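Side-chain contacts in BtGH115A (Bacteroides thetaiotaomicron, PDB 5BY3), which removes 4-O-methyl-glucuronic acid from decorated arabinogalactans as an alpha-glucuronidase of glycoside hydrolase family 115: residues A[316-319]-A[320-324]; A[569-572]-A[573-577]. One frame throughout, in Å; residues are numbered along the deposited sequence.

Contact 1. Residues A[316-319]-A[320-324]; sequences DRVF and VDQRG
Val318 and Gln322, one helical turn apart, lie side by side and point the same way. The Gln322 amide comes alongside the methyl CG1 of Val318, with OE1 3.4 Å from that carbon. Gln322 reaches this place because its chain is extended beyond CG (chi2 177°), which carries the amide outward past the methyl. Its OE1 also lies near the ring plane of Phe319, at the edge, 4.3 Å from CD1. Neither neighbour offers a donor, and OE1 is satisfied instead by Gly293 N; NE2 is hydrogen-bonded as well. Were this residue an alanine, Gly293 N would probably lose its acceptor and Val318 CG1 the amide lying against it. Between 316-319 and 320-324 the backbone supplies two sound bonds: Gln322 N to Val318 O at 2.9 Å, and Arg323 N to Phe319 O at 2.8 Å. Asp321 N to Arg317 O is weak at 3.5 Å. Asp321 OD1 also approaches Arg317 O, at 2.7 Å, but both are acceptors and form no bond; OD2 of the same carboxylate is bonded to Tyr265 OH. Arg323 meets Gln339 through NH1 and forms a salt bridge to Asp360 through NH2. Helix 308-329 links the parallel strands 290-291 and 339-341 in a beta-alpha-beta crossover: Gly293 follows the first strand, Gln339 begins the second, and helix 265-283 packs on Val318, Asp321 and Gln322.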
ATOM      1  N   ASP A 316     -22.873 -10.528 -18.009  1.00 66.42           N
ATOM      2  CA  ASP A 316     -23.921  -9.808 -18.749  1.00 59.04           C
ATOM      3  C   ASP A 316     -25.266  -9.953 -18.034  1.00 56.24           C
ATOM      4  O   ASP A 316     -25.954  -8.958 -17.825  1.00 59.63           O
ATOM      5  CB  ASP A 316     -24.005 -10.300 -20.210  1.00 62.38           C
ATOM      6  CG  ASP A 316     -22.685 -10.097 -21.002  1.00 64.56           C
ATOM      7  OD1 ASP A 316     -21.978  -9.096 -20.756  1.00 58.65           O
ATOM      8  OD2 ASP A 316     -22.361 -10.929 -21.897  1.00 64.37           O
ATOM      9  N   ARG A 317     -25.599 -11.175 -17.598  1.00 54.52           N
ATOM     10  CA  ARG A 317     -26.854 -11.444 -16.870  1.00 58.83           C
ATOM     11  C   ARG A 317     -26.811 -10.791 -15.491  1.00 59.49           C
ATOM     12  O   ARG A 317     -27.818 -10.261 -14.996  1.00 63.21           O
ATOM     13  CB  ARG A 317     -27.137 -12.970 -16.763  1.00 68.73           C
ATOM     14  CG  ARG A 317     -28.462 -13.369 -16.082  1.00 74.82           C
ATOM     15  CD  ARG A 317     -29.215 -14.479 -16.813  1.00 79.94           C
ATOM     16  NE  ARG A 317     -29.389 -14.172 -18.243  1.00 92.39           N
ATOM     17  CZ  ARG A 317     -30.325 -13.361 -18.764  1.00 99.44           C
ATOM     18  NH1 ARG A 317     -31.229 -12.756 -17.992  1.00106.03           N
ATOM     19  NH2 ARG A 317     -30.366 -13.143 -20.079  1.00 82.00           N
ATOM     20  N   VAL A 318     -25.627 -10.820 -14.897  1.00 54.23           N
ATOM     21  CA  VAL A 318     -25.417 -10.346 -13.539  1.00 52.39           C
ATOM     22  C   VAL A 318     -25.465  -8.815 -13.468  1.00 49.25           C
ATOM     23  O   VAL A 318     -26.142  -8.271 -12.614  1.00 46.11           O
ATOM     24  CB  VAL A 318     -24.103 -10.948 -12.972  1.00 53.28           C
ATOM     25  CG1 VAL A 318     -23.485 -10.093 -11.881  1.00 45.41           C
ATOM     26  CG2 VAL A 318     -24.367 -12.361 -12.485  1.00 47.75           C
ATOM     27  N   PHE A 319     -24.771  -8.124 -14.370  1.00 49.99           N
ATOM     28  CA  PHE A 319     -24.803  -6.650 -14.385  1.00 54.53           C
ATOM     29  C   PHE A 319     -26.237  -6.112 -14.439  1.00 57.53           C
ATOM     30  O   PHE A 319     -26.624  -5.249 -13.634  1.00 61.16           O
ATOM     31  CB  PHE A 319     -24.037  -6.095 -15.579  1.00 54.63           C
ATOM     32  CG  PHE A 319     -22.559  -6.341 -15.549  1.00 55.06           C
ATOM     33  CD1 PHE A 319     -21.883  -6.652 -14.356  1.00 54.75           C
ATOM     34  CD2 PHE A 319     -21.818  -6.177 -16.714  1.00 54.78           C
ATOM     35  CE1 PHE A 319     -20.509  -6.831 -14.339  1.00 52.57           C
ATOM     36  CE2 PHE A 319     -20.430  -6.366 -16.708  1.00 65.66           C
ATOM     37  CZ  PHE A 319     -19.774  -6.681 -15.511  1.00 59.54           C
ATOM     38  N   VAL A 320     -27.020  -6.671 -15.363  1.00 55.47           N
ATOM     39  CA  VAL A 320     -28.365  -6.186 -15.668  1.00 58.50           C
ATOM     40  C   VAL A 320     -29.258  -6.267 -14.441  1.00 52.94           C
ATOM     41  O   VAL A 320     -29.989  -5.319 -14.156  1.00 64.07           O
ATOM     42  CB  VAL A 320     -28.966  -6.876 -16.941  1.00 62.97           C
ATOM     43  CG1 VAL A 320     -30.417  -6.494 -17.156  1.00 60.43           C
ATOM     44  CG2 VAL A 320     -28.160  -6.522 -18.198  1.00 58.75           C
ATOM     45  N   ASP A 321     -29.146  -7.354 -13.679  1.00 56.29           N
ATOM     46  CA  ASP A 321     -29.940  -7.513 -12.445  1.00 56.19           C
ATOM     47  C   ASP A 321     -29.406  -6.699 -11.285  1.00 53.79           C
ATOM     48  O   ASP A 321     -30.191  -6.237 -10.429  1.00 54.09           O
ATOM     49  CB  ASP A 321     -30.004  -8.963 -11.963  1.00 65.49           C
ATOM     50  CG  ASP A 321     -30.414  -9.954 -13.042  1.00 68.98           C
ATOM     51  OD1 ASP A 321     -30.365  -9.626 -14.255  1.00 75.56           O
ATOM     52  OD2 ASP A 321     -30.756 -11.095 -12.640  1.00 62.68           O
ATOM     53  N   GLN A 322     -28.079  -6.573 -11.226  1.00 45.30           N
ATOM     54  CA  GLN A 322     -27.422  -5.836 -10.150  1.00 47.42           C
ATOM     55  C   GLN A 322     -27.712  -4.339 -10.240  1.00 44.45           C
ATOM     56  O   GLN A 322     -28.116  -3.741  -9.253  1.00 46.56           O
ATOM     57  CB  GLN A 322     -25.917  -6.090 -10.133  1.00 45.92           C
ATOM     58  CG  GLN A 322     -25.549  -7.426  -9.510  1.00 43.31           C
ATOM     59  CD  GLN A 322     -24.049  -7.688  -9.558  1.00 44.23           C
ATOM     60  OE1 GLN A 322     -23.310  -7.100 -10.354  1.00 38.95           O
ATOM     61  NE2 GLN A 322     -23.596  -8.584  -8.700  1.00 42.97           N
ATOM     62  N   ARG A 323     -27.529  -3.760 -11.422  1.00 45.42           N
ATOM     63  CA  ARG A 323     -27.977  -2.391 -11.704  1.00 51.29           C
ATOM     64  C   ARG A 323     -29.515  -2.231 -11.538  1.00 60.69           C
ATOM     65  O   ARG A 323     -30.001  -1.183 -11.087  1.00 63.98           O
ATOM     66  CB  ARG A 323     -27.478  -1.938 -13.082  1.00 47.31           C
ATOM     67  CG  ARG A 323     -25.974  -1.717 -13.089  1.00 46.54           C
ATOM     68  CD  ARG A 323     -25.291  -1.783 -14.438  1.00 47.95           C
ATOM     69  NE  ARG A 323     -25.513  -0.597 -15.286  1.00 57.57           N
ATOM     70  CZ  ARG A 323     -25.074   0.645 -15.053  1.00 59.29           C
ATOM     71  NH1 ARG A 323     -24.368   0.948 -13.969  1.00 63.80           N
ATOM     72  NH2 ARG A 323     -25.352   1.605 -15.915  1.00 58.69           N
ATOM     73  N   GLY A 324     -30.254  -3.293 -11.870  1.00 61.44           N
ATOM     74  CA  GLY A 324     -31.665  -3.412 -11.545  1.00 55.82           C
ATOM     75  C   GLY A 324     -32.014  -3.063 -10.118  1.00 54.93           C
ATOM     76  O   GLY A 324     -32.904  -2.244  -9.892  1.00 62.02           O
TER

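Contact 2. Residues A[569-572]-A[573-577]; sequences MNRK and LLYAQ
Leu573 packs against selenomethionine Met569, one turn earlier, and Lys572, its neighbour in sequence, and all three point the same way. Its methyl CD1 meets SE of Met569 at 3.7 Å, an apolar contact. From Lys572 it is the methylene CE that approaches, 3.8 Å from Leu573 CD1. A bend at chi3 (82°) in an otherwise extended lysine turns CE to this position, while NZ goes on to the carbonyl oxygens of Val624 and Asn626. Arg571 runs alongside Tyr575: its CA lies over one face of the ring, offset toward the rim, its CB stands 3.7 Å from Tyr575 CE2 and its CD 3.4 Å from Tyr575 OH, with the guanidinium and ring planes 28° apart. Arg571 NE is near that hydroxyl at too poor an angle for a hydrogen bond; NH2 is bonded to Ser534 OG. Leu573 N donates to Met569 O over 3.1 Å and Tyr575 N to Arg571 O over 2.9 Å. Helix 552-580 packs here against helices 523-543, where Tyr575 touches Leu530, and 587-603, where Arg571 touches Ala592. The chemistry divides along each long side chain: methylenes pack within the helix, whereas Lys572 NZ and Arg571 NH2 bond to oxygens outside it.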
HETATM    1  N   MSE A 569      15.564 -12.260  11.550  1.00 41.70           N
HETATM    2  CA  MSE A 569      15.088 -13.205  10.530  1.00 40.86           C
HETATM    3  C   MSE A 569      16.213 -13.552   9.612  1.00 42.29           C
HETATM    4  O   MSE A 569      16.417 -14.729   9.293  1.00 45.44           O
HETATM    5  CB  MSE A 569      13.906 -12.626   9.731  1.00 42.42           C
HETATM    6  CG  MSE A 569      13.090 -13.623   8.890  1.00 42.02           C
HETATM    7 SE   MSE A 569      12.186 -15.074   9.905  1.00 41.82          SE
HETATM    8  CE  MSE A 569      10.912 -14.441  11.254  1.00 61.78           C
ATOM      9  N   ASN A 570      16.965 -12.545   9.161  1.00 42.06           N
ATOM     10  CA  ASN A 570      18.106 -12.839   8.297  1.00 40.61           C
ATOM     11  C   ASN A 570      19.146 -13.677   9.033  1.00 40.36           C
ATOM     12  O   ASN A 570      19.621 -14.678   8.518  1.00 44.76           O
ATOM     13  CB  ASN A 570      18.639 -11.576   7.637  1.00 36.32           C
ATOM     14  CG  ASN A 570      17.802 -11.177   6.431  1.00 40.75           C
ATOM     15  OD1 ASN A 570      18.255 -11.302   5.291  1.00 40.00           O
ATOM     16  ND2 ASN A 570      16.551 -10.707   6.671  1.00 39.98           N
ATOM     17  N   ARG A 571      19.429 -13.308  10.271  1.00 42.88           N
ATOM     18  CA  ARG A 571      20.289 -14.118  11.151  1.00 44.33           C
ATOM     19  C   ARG A 571      19.831 -15.558  11.272  1.00 39.72           C
ATOM     20  O   ARG A 571      20.632 -16.459  11.099  1.00 37.65           O
ATOM     21  CB  ARG A 571      20.394 -13.479  12.538  1.00 45.74           C
ATOM     22  CG  ARG A 571      21.187 -12.180  12.524  1.00 47.20           C
ATOM     23  CD  ARG A 571      21.840 -11.911  13.863  1.00 51.49           C
ATOM     24  NE  ARG A 571      22.700 -10.736  13.783  1.00 53.70           N
ATOM     25  CZ  ARG A 571      23.020  -9.952  14.810  1.00 52.03           C
ATOM     26  NH1 ARG A 571      22.544 -10.180  16.032  1.00 49.35           N
ATOM     27  NH2 ARG A 571      23.792  -8.909  14.592  1.00 44.23           N
ATOM     28  N   LYS A 572      18.542 -15.765  11.557  1.00 39.95           N
ATOM     29  CA  LYS A 572      18.011 -17.103  11.810  1.00 39.51           C
ATOM     30  C   LYS A 572      18.215 -17.997  10.603  1.00 44.29           C
ATOM     31  O   LYS A 572      18.679 -19.157  10.724  1.00 45.50           O
ATOM     32  CB  LYS A 572      16.515 -17.065  12.170  1.00 40.98           C
ATOM     33  CG  LYS A 572      15.895 -18.434  12.552  1.00 36.47           C
ATOM     34  CD  LYS A 572      14.372 -18.362  12.639  1.00 37.98           C
ATOM     35  CE  LYS A 572      13.687 -18.467  11.266  1.00 35.84           C
ATOM     36  NZ  LYS A 572      12.208 -18.448  11.394  1.00 36.57           N
ATOM     37  N   LEU A 573      17.875 -17.444   9.446  1.00 40.59           N
ATOM     38  CA  LEU A 573      17.897 -18.199   8.209  1.00 40.77           C
ATOM     39  C   LEU A 573      19.291 -18.217   7.583  1.00 40.54           C
ATOM     40  O   LEU A 573      19.682 -19.234   7.014  1.00 36.80           O
ATOM     41  CB  LEU A 573      16.760 -17.719   7.237  1.00 41.83           C
ATOM     42  CG  LEU A 573      15.399 -18.191   7.804  1.00 43.83           C
ATOM     43  CD1 LEU A 573      14.282 -17.169   7.741  1.00 43.49           C
ATOM     44  CD2 LEU A 573      14.968 -19.527   7.229  1.00 37.53           C
ATOM     45  N   LEU A 574      20.053 -17.125   7.682  1.00 39.64           N
ATOM     46  CA  LEU A 574      21.400 -17.170   7.110  1.00 43.59           C
ATOM     47  C   LEU A 574      22.417 -17.983   7.929  1.00 45.08           C
ATOM     48  O   LEU A 574      23.209 -18.717   7.320  1.00 45.08           O
ATOM     49  CB  LEU A 574      21.917 -15.796   6.736  1.00 44.38           C
ATOM     50  CG  LEU A 574      21.143 -15.239   5.553  1.00 45.63           C
ATOM     51  CD1 LEU A 574      21.653 -13.842   5.252  1.00 46.39           C
ATOM     52  CD2 LEU A 574      21.276 -16.141   4.340  1.00 43.68           C
ATOM     53  N   TYR A 575      22.391 -17.881   9.272  1.00 39.97           N
ATOM     54  CA  TYR A 575      23.241 -18.745  10.116  1.00 45.62           C
ATOM     55  C   TYR A 575      22.870 -20.204   9.893  1.00 47.56           C
ATOM     56  O   TYR A 575      23.733 -21.056   9.825  1.00 46.68           O
ATOM     57  CB  TYR A 575      23.101 -18.452  11.607  1.00 48.35           C
ATOM     58  CG  TYR A 575      23.595 -17.101  12.122  1.00 47.23           C
ATOM     59  CD1 TYR A 575      24.722 -16.475  11.577  1.00 44.26           C
ATOM     60  CD2 TYR A 575      22.958 -16.494  13.232  1.00 49.30           C
ATOM     61  CE1 TYR A 575      25.162 -15.250  12.059  1.00 50.47           C
ATOM     62  CE2 TYR A 575      23.397 -15.276  13.742  1.00 56.59           C
ATOM     63  CZ  TYR A 575      24.501 -14.653  13.160  1.00 60.38           C
ATOM     64  OH  TYR A 575      24.925 -13.434  13.673  1.00 66.93           O
ATOM     65  N   ALA A 576      21.567 -20.471   9.770  1.00 49.08           N
ATOM     66  CA  ALA A 576      21.064 -21.794   9.438  1.00 48.32           C
ATOM     67  C   ALA A 576      21.680 -22.337   8.141  1.00 51.07           C
ATOM     68  O   ALA A 576      22.035 -23.544   8.068  1.00 50.13           O
ATOM     69  CB  ALA A 576      19.549 -21.766   9.344  1.00 48.82           C
ATOM     70  N   GLN A 577      21.815 -21.455   7.134  1.00 42.48           N
ATOM     71  CA  GLN A 577      22.392 -21.862   5.851  1.00 41.77           C
ATOM     72  C   GLN A 577      23.895 -22.157   6.001  1.00 44.56           C
ATOM     73  O   GLN A 577      24.394 -23.157   5.460  1.00 43.79           O
ATOM     74  CB  GLN A 577      22.127 -20.837   4.750  1.00 39.02           C
ATOM     75  CG  GLN A 577      22.917 -21.085   3.470  1.00 38.12           C
ATOM     76  CD  GLN A 577      22.330 -20.406   2.257  1.00 39.87           C
ATOM     77  OE1 GLN A 577      21.192 -19.937   2.275  1.00 41.55           O
ATOM     78  NE2 GLN A 577      23.096 -20.361   1.187  1.00 36.97           N
TER

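The two contacts come in series along the chain, contact 1 first, and lie on opposite sides of the chain's centre. The centres of contact 1 and contact 2 are about 53 Å apart. Between the nearest atoms of contact 1 and contact 2 the distance is about 40 Å, so they do not touch, and they share neither helix nor sheet. Contact 1 belongs to the crossover helix 308-329, in the part of the family 115 sequence related to TIM barrels, with its eight-stranded parallel sheet. Contact 2 belongs to helix 552-580, among helices beyond that sheet; the side chain of Met569 lies about 13 Å from the bound nickel ion. The two contacts thus shape separate parts of the chain.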